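Side-chain contacts in 3-methylaspartate ammonia-lyase (Citrobacter amalonaticus, PDB 1KKO), which catalyses the reversible anti elimination of ammonia from L-threo-3-methylaspartate to give mesaconate, with magnesium as cofactor: residues Val153-Trp158 with Ala375-Pro380; Ala141-Leu144 with Leu149-Glu152; Asp107-Asn112 with Gly336-Ile341. All coordinates share one frame; numbering follows the deposited sequence.

Contact 1. Residues Val153-Trp158 with Ala375-Pro380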
ATOM      1  N   VAL A 153     -20.541   2.090 -14.751  1.00 13.07           N
ATOM      2  CA  VAL A 153     -21.690   1.319 -14.330  1.00 12.86           C
ATOM      3  C   VAL A 153     -22.491   2.133 -13.325  1.00 13.12           C
ATOM      4  O   VAL A 153     -23.726   2.171 -13.394  1.00 13.68           O
ATOM      5  CB  VAL A 153     -21.277  -0.026 -13.695  1.00 12.59           C
ATOM      6  CG1 VAL A 153     -22.484  -0.737 -13.111  1.00 12.61           C
ATOM      7  CG2 VAL A 153     -20.586  -0.921 -14.715  1.00 12.91           C
ATOM      8  N   VAL A 154     -21.800   2.789 -12.395  1.00 13.08           N
ATOM      9  CA  VAL A 154     -22.474   3.597 -11.392  1.00 13.45           C
ATOM     10  C   VAL A 154     -23.188   4.753 -12.081  1.00 14.02           C
ATOM     11  O   VAL A 154     -24.362   5.013 -11.828  1.00 14.10           O
ATOM     12  CB  VAL A 154     -21.506   4.117 -10.321  1.00 12.69           C
ATOM     13  CG1 VAL A 154     -22.238   5.022  -9.333  1.00 12.68           C
ATOM     14  CG2 VAL A 154     -20.865   2.961  -9.576  1.00 13.48           C
ATOM     15  N   CYS A 155     -22.500   5.450 -12.967  1.00 13.91           N
ATOM     16  CA  CYS A 155     -23.157   6.570 -13.650  1.00 14.96           C
ATOM     17  C   CYS A 155     -24.373   6.115 -14.452  1.00 14.85           C
ATOM     18  O   CYS A 155     -25.381   6.828 -14.521  1.00 15.50           O
ATOM     19  CB  CYS A 155     -22.194   7.287 -14.559  1.00 15.59           C
ATOM     20  SG  CYS A 155     -20.917   8.178 -13.663  1.00 19.15           S
ATOM     21  N   ASP A 156     -24.286   4.956 -15.088  1.00 14.57           N
ATOM     22  CA  ASP A 156     -25.417   4.447 -15.857  1.00 15.21           C
ATOM     23  C   ASP A 156     -26.601   4.080 -14.966  1.00 15.52           C
ATOM     24  O   ASP A 156     -27.735   4.480 -15.247  1.00 16.34           O
ATOM     25  CB  ASP A 156     -25.009   3.221 -16.670  1.00 15.46           C
ATOM     26  CG  ASP A 156     -24.157   3.558 -17.871  1.00 16.76           C
ATOM     27  OD1 ASP A 156     -24.086   4.737 -18.281  1.00 19.26           O
ATOM     28  OD2 ASP A 156     -23.520   2.673 -18.479  1.00 18.11           O
ATOM     29  N   GLU A 157     -26.372   3.327 -13.895  1.00 15.61           N
ATOM     30  CA  GLU A 157     -27.470   2.841 -13.065  1.00 15.85           C
ATOM     31  C   GLU A 157     -28.079   3.900 -12.156  1.00 16.50           C
ATOM     32  O   GLU A 157     -29.226   3.763 -11.746  1.00 17.49           O
ATOM     33  CB  GLU A 157     -27.043   1.599 -12.279  1.00 15.76           C
ATOM     34  CG  GLU A 157     -26.685   0.456 -13.215  1.00 15.61           C
ATOM     35  CD  GLU A 157     -26.689  -0.920 -12.577  1.00 15.66           C
ATOM     36  OE1 GLU A 157     -27.272  -1.090 -11.490  1.00 16.89           O
ATOM     37  OE2 GLU A 157     -26.108  -1.850 -13.176  1.00 15.66           O
ATOM     38  N   TRP A 158     -27.329   4.944 -11.846  1.00 16.17           N
ATOM     39  CA  TRP A 158     -27.848   6.049 -11.043  1.00 16.86           C
ATOM     40  C   TRP A 158     -28.162   7.242 -11.932  1.00 18.22           C
ATOM     41  O   TRP A 158     -28.557   8.294 -11.438  1.00 19.04           O
ATOM     42  CB  TRP A 158     -26.843   6.477  -9.975  1.00 16.17           C
ATOM     43  CG  TRP A 158     -26.950   5.732  -8.707  1.00 14.74           C
ATOM     44  CD1 TRP A 158     -27.582   6.143  -7.575  1.00 13.85           C
ATOM     45  CD2 TRP A 158     -26.398   4.443  -8.416  1.00 13.31           C
ATOM     46  NE1 TRP A 158     -27.448   5.196  -6.590  1.00 13.48           N
ATOM     47  CE2 TRP A 158     -26.726   4.141  -7.082  1.00 12.95           C
ATOM     48  CE3 TRP A 158     -25.639   3.519  -9.142  1.00 13.08           C
ATOM     49  CZ2 TRP A 158     -26.339   2.956  -6.468  1.00 13.26           C
ATOM     50  CZ3 TRP A 158     -25.255   2.339  -8.528  1.00 13.63           C
ATOM     51  CH2 TRP A 158     -25.600   2.072  -7.209  1.00 13.41           C
ATOM     52  N   ALA A 375     -16.433   7.175  -6.099  1.00 11.16           N
ATOM     53  CA  ALA A 375     -16.275   8.607  -5.898  1.00 11.37           C
ATOM     54  C   ALA A 375     -16.310   9.376  -7.201  1.00 11.33           C
ATOM     55  O   ALA A 375     -16.920  10.443  -7.298  1.00 11.65           O
ATOM     56  CB  ALA A 375     -14.985   8.892  -5.153  1.00 10.80           C
ATOM     57  N   LEU A 376     -15.651   8.866  -8.227  1.00 11.62           N
ATOM     58  CA  LEU A 376     -15.612   9.568  -9.497  1.00 12.33           C
ATOM     59  C   LEU A 376     -17.003   9.724 -10.073  1.00 12.37           C
ATOM     60  O   LEU A 376     -17.280  10.709 -10.760  1.00 13.69           O
ATOM     61  CB  LEU A 376     -14.707   8.851 -10.487  1.00 11.87           C
ATOM     62  CG  LEU A 376     -13.213   9.060 -10.261  1.00 12.53           C
ATOM     63  CD1 LEU A 376     -12.423   8.170 -11.196  1.00 12.88           C
ATOM     64  CD2 LEU A 376     -12.833  10.531 -10.463  1.00 13.18           C
ATOM     65  N   ALA A 377     -17.870   8.763  -9.788  1.00 12.17           N
ATOM     66  CA  ALA A 377     -19.252   8.818 -10.247  1.00 12.61           C
ATOM     67  C   ALA A 377     -20.125   9.710  -9.367  1.00 12.90           C
ATOM     68  O   ALA A 377     -20.843  10.565  -9.869  1.00 14.02           O
ATOM     69  CB  ALA A 377     -19.843   7.432 -10.299  1.00 13.17           C
ATOM     70  N   ALA A 378     -20.053   9.524  -8.058  1.00 12.30           N
ATOM     71  CA  ALA A 378     -20.975  10.177  -7.132  1.00 12.64           C
ATOM     72  C   ALA A 378     -20.605  11.595  -6.734  1.00 12.67           C
ATOM     73  O   ALA A 378     -21.468  12.360  -6.317  1.00 13.14           O
ATOM     74  CB  ALA A 378     -21.168   9.303  -5.894  1.00 12.97           C
ATOM     75  N   ARG A 379     -19.320  11.925  -6.788  1.00 12.69           N
ATOM     76  CA  ARG A 379     -18.822  13.276  -6.555  1.00 13.70           C
ATOM     77  C   ARG A 379     -18.851  13.757  -5.117  1.00 13.71           C
ATOM     78  O   ARG A 379     -19.408  14.806  -4.810  1.00 14.55           O
ATOM     79  CB  ARG A 379     -19.574  14.283  -7.437  1.00 14.37           C
ATOM     80  CG  ARG A 379     -19.623  13.901  -8.898  1.00 15.78           C
ATOM     81  CD  ARG A 379     -18.306  13.499  -9.456  1.00 18.25           C
ATOM     82  NE  ARG A 379     -17.310  14.530  -9.239  1.00 19.31           N
ATOM     83  CZ  ARG A 379     -16.052  14.416  -9.610  1.00 18.89           C
ATOM     84  NH1 ARG A 379     -15.652  13.297 -10.213  1.00 18.71           N
ATOM     85  NH2 ARG A 379     -15.197  15.405  -9.398  1.00 20.82           N
ATOM     86  N   PRO A 380     -18.221  13.025  -4.212  1.00 12.84           N
ATOM     87  CA  PRO A 380     -18.091  13.533  -2.852  1.00 12.85           C
ATOM     88  C   PRO A 380     -17.116  14.716  -2.866  1.00 13.19           C
ATOM     89  O   PRO A 380     -16.359  14.899  -3.816  1.00 14.13           O
ATOM     90  CB  PRO A 380     -17.485  12.346  -2.097  1.00 12.23           C
ATOM     91  CG  PRO A 380     -16.677  11.640  -3.155  1.00 12.53           C
ATOM     92  CD  PRO A 380     -17.561  11.713  -4.379  1.00 12.55           C
TER
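Val154 and Cys155, neighbours on helix 150-157, receive the methyl of Ala377 from helix 365-378. In this enolase-superfamily fold the contact is helix against helix, the N-terminal part of the chain lying against an outer helix of the TIM barrel. Val154 meets the alanine along its length: its CB sits 3.7 Å from Ala377 CB, and one step further CG1 approaches the same methyl at 3.5 Å. That branch is anti to the backbone N (chi1 177°), which sets it facing the barrel helix, while the side chain also rests on Leu139 of helix 128-146. CG2, the other branch, is anti to the carbonyl carbon and takes no part in the contact with Ala377. Cys155 flanks the methyl from the next position: its SG meets Ala377 CB at 3.6 Å, with Ala377 CA a little behind. The sulfur is tied in a disulfide to Cys162, so it comes to the alanine as half of a cystine. With so small a residue at the centre, the helices come close, and the CA atoms of Cys155 and Ala377 are 5.6 Å apart. All three touching residues are buried, with no hydrogen bond between the segments. Just beyond the alanine the barrel helix ends, Arg379 taking positive phi. Its guanidinium folds back edge-on, and NH1 gives a nearly straight hydrogen bond of 3.1 Å to Leu376 O while reaching Glu165 O.

Contact 2. Residues Ala141-Leu144 with Leu149-Glu152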
ATOM      1  N   ALA A 141     -17.970  -7.069 -11.583  1.00 11.09           N
ATOM      2  CA  ALA A 141     -18.527  -8.067 -12.510  1.00 11.63           C
ATOM      3  C   ALA A 141     -19.386  -7.417 -13.601  1.00 11.88           C
ATOM      4  O   ALA A 141     -19.232  -7.713 -14.774  1.00 12.49           O
ATOM      5  CB  ALA A 141     -19.311  -9.102 -11.772  1.00 11.79           C
ATOM      6  N   THR A 142     -20.266  -6.509 -13.207  1.00 12.07           N
ATOM      7  CA  THR A 142     -21.107  -5.819 -14.173  1.00 12.80           C
ATOM      8  C   THR A 142     -20.245  -5.041 -15.150  1.00 12.78           C
ATOM      9  O   THR A 142     -20.488  -5.041 -16.365  1.00 13.64           O
ATOM     10  CB  THR A 142     -22.090  -4.919 -13.431  1.00 13.19           C
ATOM     11  OG1 THR A 142     -22.955  -5.736 -12.637  1.00 13.49           O
ATOM     12  CG2 THR A 142     -23.001  -4.158 -14.401  1.00 14.17           C
ATOM     13  N   ALA A 143     -19.197  -4.406 -14.638  1.00 12.76           N
ATOM     14  CA  ALA A 143     -18.255  -3.693 -15.480  1.00 13.00           C
ATOM     15  C   ALA A 143     -17.574  -4.616 -16.502  1.00 13.23           C
ATOM     16  O   ALA A 143     -17.617  -4.376 -17.711  1.00 13.75           O
ATOM     17  CB  ALA A 143     -17.212  -3.005 -14.620  1.00 12.75           C
ATOM     18  N   LEU A 144     -16.976  -5.692 -16.013  1.00 12.88           N
ATOM     19  CA  LEU A 144     -16.221  -6.621 -16.858  1.00 13.40           C
ATOM     20  C   LEU A 144     -17.107  -7.397 -17.831  1.00 14.37           C
ATOM     21  O   LEU A 144     -16.636  -7.882 -18.860  1.00 15.57           O
ATOM     22  CB  LEU A 144     -15.415  -7.589 -15.989  1.00 13.26           C
ATOM     23  CG  LEU A 144     -14.211  -6.951 -15.292  1.00 12.96           C
ATOM     24  CD1 LEU A 144     -13.733  -7.826 -14.141  1.00 13.22           C
ATOM     25  CD2 LEU A 144     -13.081  -6.677 -16.289  1.00 13.72           C
ATOM     26  N   LEU A 149     -16.151   0.655 -17.357  1.00 13.25           N
ATOM     27  CA  LEU A 149     -15.415   0.822 -16.116  1.00 12.93           C
ATOM     28  C   LEU A 149     -16.420   0.794 -14.975  1.00 12.35           C
ATOM     29  O   LEU A 149     -17.595   1.101 -15.164  1.00 12.63           O
ATOM     30  CB  LEU A 149     -14.702   2.161 -16.095  1.00 13.61           C
ATOM     31  CG  LEU A 149     -13.847   2.457 -17.323  1.00 15.50           C
ATOM     32  CD1 LEU A 149     -13.098   3.750 -17.136  1.00 16.06           C
ATOM     33  CD2 LEU A 149     -12.894   1.314 -17.618  1.00 17.25           C
ATOM     34  N   LYS A 150     -15.972   0.458 -13.776  1.00 11.57           N
ATOM     35  CA  LYS A 150     -16.868   0.470 -12.630  1.00 11.27           C
ATOM     36  C   LYS A 150     -17.544   1.836 -12.474  1.00 11.76           C
ATOM     37  O   LYS A 150     -18.737   1.903 -12.195  1.00 11.71           O
ATOM     38  CB  LYS A 150     -16.118   0.082 -11.365  1.00 11.12           C
ATOM     39  CG  LYS A 150     -15.792  -1.415 -11.296  1.00 11.34           C
ATOM     40  CD  LYS A 150     -15.069  -1.785  -9.996  1.00 11.61           C
ATOM     41  CE  LYS A 150     -13.625  -1.300  -9.949  1.00 12.18           C
ATOM     42  NZ  LYS A 150     -12.789  -1.911 -11.013  1.00 12.61           N
ATOM     43  N   THR A 151     -16.802   2.915 -12.690  1.00 11.79           N
ATOM     44  CA  THR A 151     -17.378   4.251 -12.582  1.00 12.93           C
ATOM     45  C   THR A 151     -18.563   4.404 -13.526  1.00 12.76           C
ATOM     46  O   THR A 151     -19.572   5.024 -13.179  1.00 13.21           O
ATOM     47  CB  THR A 151     -16.339   5.336 -12.926  1.00 13.99           C
ATOM     48  OG1 THR A 151     -15.828   5.164 -14.247  1.00 21.17           O
ATOM     49  CG2 THR A 151     -15.158   5.237 -12.111  1.00 12.56           C
ATOM     50  N   GLU A 152     -18.418   3.884 -14.740  1.00 13.07           N
ATOM     51  CA  GLU A 152     -19.465   4.011 -15.760  1.00 13.03           C
ATOM     52  C   GLU A 152     -20.705   3.238 -15.376  1.00 13.07           C
ATOM     53  O   GLU A 152     -21.830   3.669 -15.656  1.00 13.78           O
ATOM     54  CB  GLU A 152     -18.940   3.538 -17.115  1.00 13.52           C
ATOM     55  CG  GLU A 152     -17.883   4.461 -17.689  1.00 15.05           C
ATOM     56  CD  GLU A 152     -17.342   3.964 -19.006  1.00 16.87           C
ATOM     57  OE1 GLU A 152     -16.964   2.786 -19.085  1.00 16.45           O
ATOM     58  OE2 GLU A 152     -17.317   4.749 -19.974  1.00 20.96           O
TER
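Leu149 N, in the residue whose carbonyl carbon rests on the methyl of Ala143, donates a hydrogen bond of 2.9 Å to Glu152 OE1. The bond is almost straight (172° at the hydrogen), and the carboxylate accepts it through the anti lone pair of OE1, the one turned away from its sister oxygen. Leu149 is the N-cap of helix 150-157 and Glu152 is the third residue after it, so this is the side-chain-to-backbone half of a capping box; a leucine cannot supply the other half. The negative charge near the start of the helix is probably favourable to the helix dipole. Across the turn the contact itself is small, a methyl against a peptide, with no hydrogen bond across the segments. Ala143 CB points into the helix start, lying 3.8 Å from Lys150 N and 3.9 Å from Leu149 C, so it packs on the peptide that joins the two residues. Lys150 lays its CG alongside the same methyl at 3.9 Å. From there the lysine chain bends twice, at chi3 and chi4 (-73° and -62°), and its NZ forms a salt bridge with Asp140, on the same helix as the alanine. The arrangement is that of an alpha-alpha corner: the chain turns sharply after helix 128-146, and the capped helix 150-157 sets off crosswise to it.

Contact 3. Residues Asp107-Asn112 with Gly336-Ile341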
ATOM      1  N   ASP A 107     -25.479  -8.616 -15.565  1.00 15.71           N
ATOM      2  CA  ASP A 107     -25.627  -7.544 -16.536  1.00 16.38           C
ATOM      3  C   ASP A 107     -25.941  -6.219 -15.857  1.00 15.87           C
ATOM      4  O   ASP A 107     -25.615  -5.173 -16.384  1.00 16.25           O
ATOM      5  CB  ASP A 107     -26.718  -7.854 -17.546  1.00 17.04           C
ATOM      6  CG  ASP A 107     -26.271  -8.843 -18.588  1.00 19.74           C
ATOM      7  OD1 ASP A 107     -25.070  -9.217 -18.606  1.00 20.91           O
ATOM      8  OD2 ASP A 107     -27.066  -9.292 -19.447  1.00 22.90           O
ATOM      9  N   ALA A 108     -26.605  -6.284 -14.709  1.00 15.25           N
ATOM     10  CA  ALA A 108     -26.842  -5.112 -13.894  1.00 15.08           C
ATOM     11  C   ALA A 108     -26.204  -5.336 -12.531  1.00 14.54           C
ATOM     12  O   ALA A 108     -25.943  -6.472 -12.132  1.00 14.41           O
ATOM     13  CB  ALA A 108     -28.339  -4.850 -13.747  1.00 15.28           C
ATOM     14  N   PHE A 109     -26.005  -4.234 -11.821  1.00 13.88           N
ATOM     15  CA  PHE A 109     -25.397  -4.251 -10.496  1.00 13.76           C
ATOM     16  C   PHE A 109     -26.366  -4.096  -9.333  1.00 13.66           C
ATOM     17  O   PHE A 109     -26.326  -4.866  -8.385  1.00 13.78           O
ATOM     18  CB  PHE A 109     -24.367  -3.134 -10.432  1.00 13.57           C
ATOM     19  CG  PHE A 109     -23.857  -2.831  -9.047  1.00 12.88           C
ATOM     20  CD1 PHE A 109     -23.196  -3.797  -8.315  1.00 11.97           C
ATOM     21  CD2 PHE A 109     -24.003  -1.575  -8.497  1.00 13.48           C
ATOM     22  CE1 PHE A 109     -22.718  -3.514  -7.050  1.00 12.23           C
ATOM     23  CE2 PHE A 109     -23.515  -1.295  -7.247  1.00 12.91           C
ATOM     24  CZ  PHE A 109     -22.869  -2.265  -6.522  1.00 12.54           C
ATOM     25  N   LEU A 110     -27.257  -3.113  -9.429  1.00 14.34           N
ATOM     26  CA  LEU A 110     -28.081  -2.753  -8.280  1.00 15.18           C
ATOM     27  C   LEU A 110     -28.966  -3.858  -7.711  1.00 15.30           C
ATOM     28  O   LEU A 110     -29.007  -4.027  -6.504  1.00 15.26           O
ATOM     29  CB  LEU A 110     -28.927  -1.518  -8.592  1.00 15.66           C
ATOM     30  CG  LEU A 110     -28.389  -0.181  -8.091  1.00 17.53           C
ATOM     31  CD1 LEU A 110     -29.278   0.947  -8.584  1.00 18.90           C
ATOM     32  CD2 LEU A 110     -28.302  -0.153  -6.559  1.00 18.23           C
ATOM     33  N   PRO A 111     -29.708  -4.599  -8.536  1.00 15.12           N
ATOM     34  CA  PRO A 111     -30.527  -5.679  -7.983  1.00 15.58           C
ATOM     35  C   PRO A 111     -29.690  -6.666  -7.176  1.00 15.07           C
ATOM     36  O   PRO A 111     -30.087  -7.068  -6.092  1.00 15.71           O
ATOM     37  CB  PRO A 111     -31.168  -6.319  -9.224  1.00 15.86           C
ATOM     38  CG  PRO A 111     -31.182  -5.256 -10.207  1.00 16.62           C
ATOM     39  CD  PRO A 111     -29.907  -4.453  -9.987  1.00 15.57           C
ATOM     40  N   ASN A 112     -28.514  -7.040  -7.678  1.00 14.31           N
ATOM     41  CA  ASN A 112     -27.669  -7.962  -6.930  1.00 14.02           C
ATOM     42  C   ASN A 112     -27.161  -7.332  -5.629  1.00 13.55           C
ATOM     43  O   ASN A 112     -27.108  -7.979  -4.585  1.00 13.61           O
ATOM     44  CB  ASN A 112     -26.465  -8.386  -7.765  1.00 14.09           C
ATOM     45  CG  ASN A 112     -26.826  -9.306  -8.899  1.00 14.71           C
ATOM     46  OD1 ASN A 112     -27.847  -9.998  -8.847  1.00 16.33           O
ATOM     47  ND2 ASN A 112     -25.948  -9.380  -9.900  1.00 15.46           N
ATOM     48  N   GLY A 336     -21.907  -1.262   4.401  1.00 11.19           N
ATOM     49  CA  GLY A 336     -22.284  -2.527   3.779  1.00 11.17           C
ATOM     50  C   GLY A 336     -22.096  -2.449   2.267  1.00 10.81           C
ATOM     51  O   GLY A 336     -21.008  -2.179   1.794  1.00 11.07           O
ATOM     52  N   GLY A 337     -23.138  -2.703   1.497  1.00 10.69           N
ATOM     53  CA  GLY A 337     -22.997  -2.666   0.060  1.00 10.60           C
ATOM     54  C   GLY A 337     -22.619  -1.276  -0.416  1.00 10.29           C
ATOM     55  O   GLY A 337     -23.158  -0.265   0.061  1.00 10.65           O
ATOM     56  N   ILE A 338     -21.750  -1.207  -1.420  1.00 10.28           N
ATOM     57  CA  ILE A 338     -21.222   0.079  -1.864  1.00 10.45           C
ATOM     58  C   ILE A 338     -22.253   0.929  -2.591  1.00 10.66           C
ATOM     59  O   ILE A 338     -22.048   2.115  -2.774  1.00 10.66           O
ATOM     60  CB  ILE A 338     -19.949  -0.112  -2.708  1.00 10.26           C
ATOM     61  CG1 ILE A 338     -20.225  -0.901  -3.982  1.00 11.26           C
ATOM     62  CG2 ILE A 338     -18.850  -0.754  -1.865  1.00 11.19           C
ATOM     63  CD1 ILE A 338     -19.010  -0.975  -4.910  1.00 11.66           C
ATOM     64  N   HIS A 339     -23.356   0.326  -3.025  1.00 10.94           N
ATOM     65  CA  HIS A 339     -24.447   1.123  -3.581  1.00 11.15           C
ATOM     66  C   HIS A 339     -24.934   2.117  -2.521  1.00 10.83           C
ATOM     67  O   HIS A 339     -25.395   3.209  -2.853  1.00 11.81           O
ATOM     68  CB  HIS A 339     -25.596   0.257  -4.059  1.00 11.30           C
ATOM     69  CG  HIS A 339     -26.205  -0.595  -3.001  1.00 12.03           C
ATOM     70  ND1 HIS A 339     -25.479  -1.491  -2.246  1.00 12.60           N
ATOM     71  CD2 HIS A 339     -27.490  -0.703  -2.584  1.00 13.09           C
ATOM     72  CE1 HIS A 339     -26.289  -2.113  -1.409  1.00 13.63           C
ATOM     73  NE2 HIS A 339     -27.514  -1.650  -1.591  1.00 14.15           N
ATOM     74  N   ASN A 340     -24.814   1.759  -1.246  1.00 11.08           N
ATOM     75  CA  ASN A 340     -25.198   2.647  -0.156  1.00 11.23           C
ATOM     76  C   ASN A 340     -24.281   3.865  -0.104  1.00 10.82           C
ATOM     77  O   ASN A 340     -24.695   4.938   0.326  1.00 11.39           O
ATOM     78  CB  ASN A 340     -25.189   1.929   1.192  1.00 11.41           C
ATOM     79  CG  ASN A 340     -26.217   0.830   1.288  1.00 11.68           C
ATOM     80  OD1 ASN A 340     -25.925  -0.286   1.749  1.00 14.48           O
ATOM     81  ND2 ASN A 340     -27.420   1.125   0.864  1.00 12.55           N
ATOM     82  N   ILE A 341     -23.013   3.712  -0.489  1.00 10.67           N
ATOM     83  CA  ILE A 341     -22.122   4.866  -0.539  1.00 10.80           C
ATOM     84  C   ILE A 341     -22.621   5.850  -1.591  1.00 10.78           C
ATOM     85  O   ILE A 341     -22.645   7.064  -1.355  1.00 11.08           O
ATOM     86  CB  ILE A 341     -20.674   4.485  -0.902  1.00 10.68           C
ATOM     87  CG1 ILE A 341     -20.080   3.469   0.057  1.00 11.20           C
ATOM     88  CG2 ILE A 341     -19.803   5.735  -0.947  1.00 11.01           C
ATOM     89  CD1 ILE A 341     -18.823   2.823  -0.515  1.00 12.16           C
TER
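Phe109 and Leu110 reach across to Ile338 and His339 through carbon contacts alone. Phe109 CZ, at the far end of the ring, meets Ile338 CG1 at 3.9 Å, the two side chains lying at about a right angle. The next ring atom, CE2, is 4.1 Å from His339 CB. A chi1 of 168° swings the Phe109 ring opposite its backbone N and carries it toward the second segment. Leu110 adds its CD2, which sits 3.7 Å from His339 CB and 4.1 Å from His339 CD2, so one methyl touches both the base of the histidine and its ring. Trp158 fills in beside Phe109, Leu110 and His339.

Among the polar bonds, the carboxylate of Glu157 takes Phe109 N on one oxygen and Leu110 N on the other, while in the other segment Gly337 N is hydrogen-bonded to Asp117 OD1 and Ile338 N to Ser135 OG, so side chains from the N-terminal domain bind the loop before helix 339-351. That loop follows the barrel strand 327-330, and the side chain of Ile338 lies about 12 Å from that of the proton acceptor Lys331. This is the interdomain packing of an enolase-superfamily lyase, with its N-terminal domain set against the TIM barrel.

Going from the N terminus, contact 3 opens first, at 107-112. Contact 2 then opens at 141-144 and closes almost at once at 149-152, a local turn wholly inside the long loop of contact 3. Contact 1 opens directly after it, at 153-158 on the same helix 150-157, so contacts 1 and 2 follow one another in series. Contact 3 closes at 336-341, contact 1 only at 375-380, and these two long loops cross. Contact 2 joins neighbouring helices of the N-terminal part, whereas contacts 1 and 3 tie that part to successive barrel helices, 365-378 and 339-351. Thr142 and Val153 touch between contacts 2 and 1.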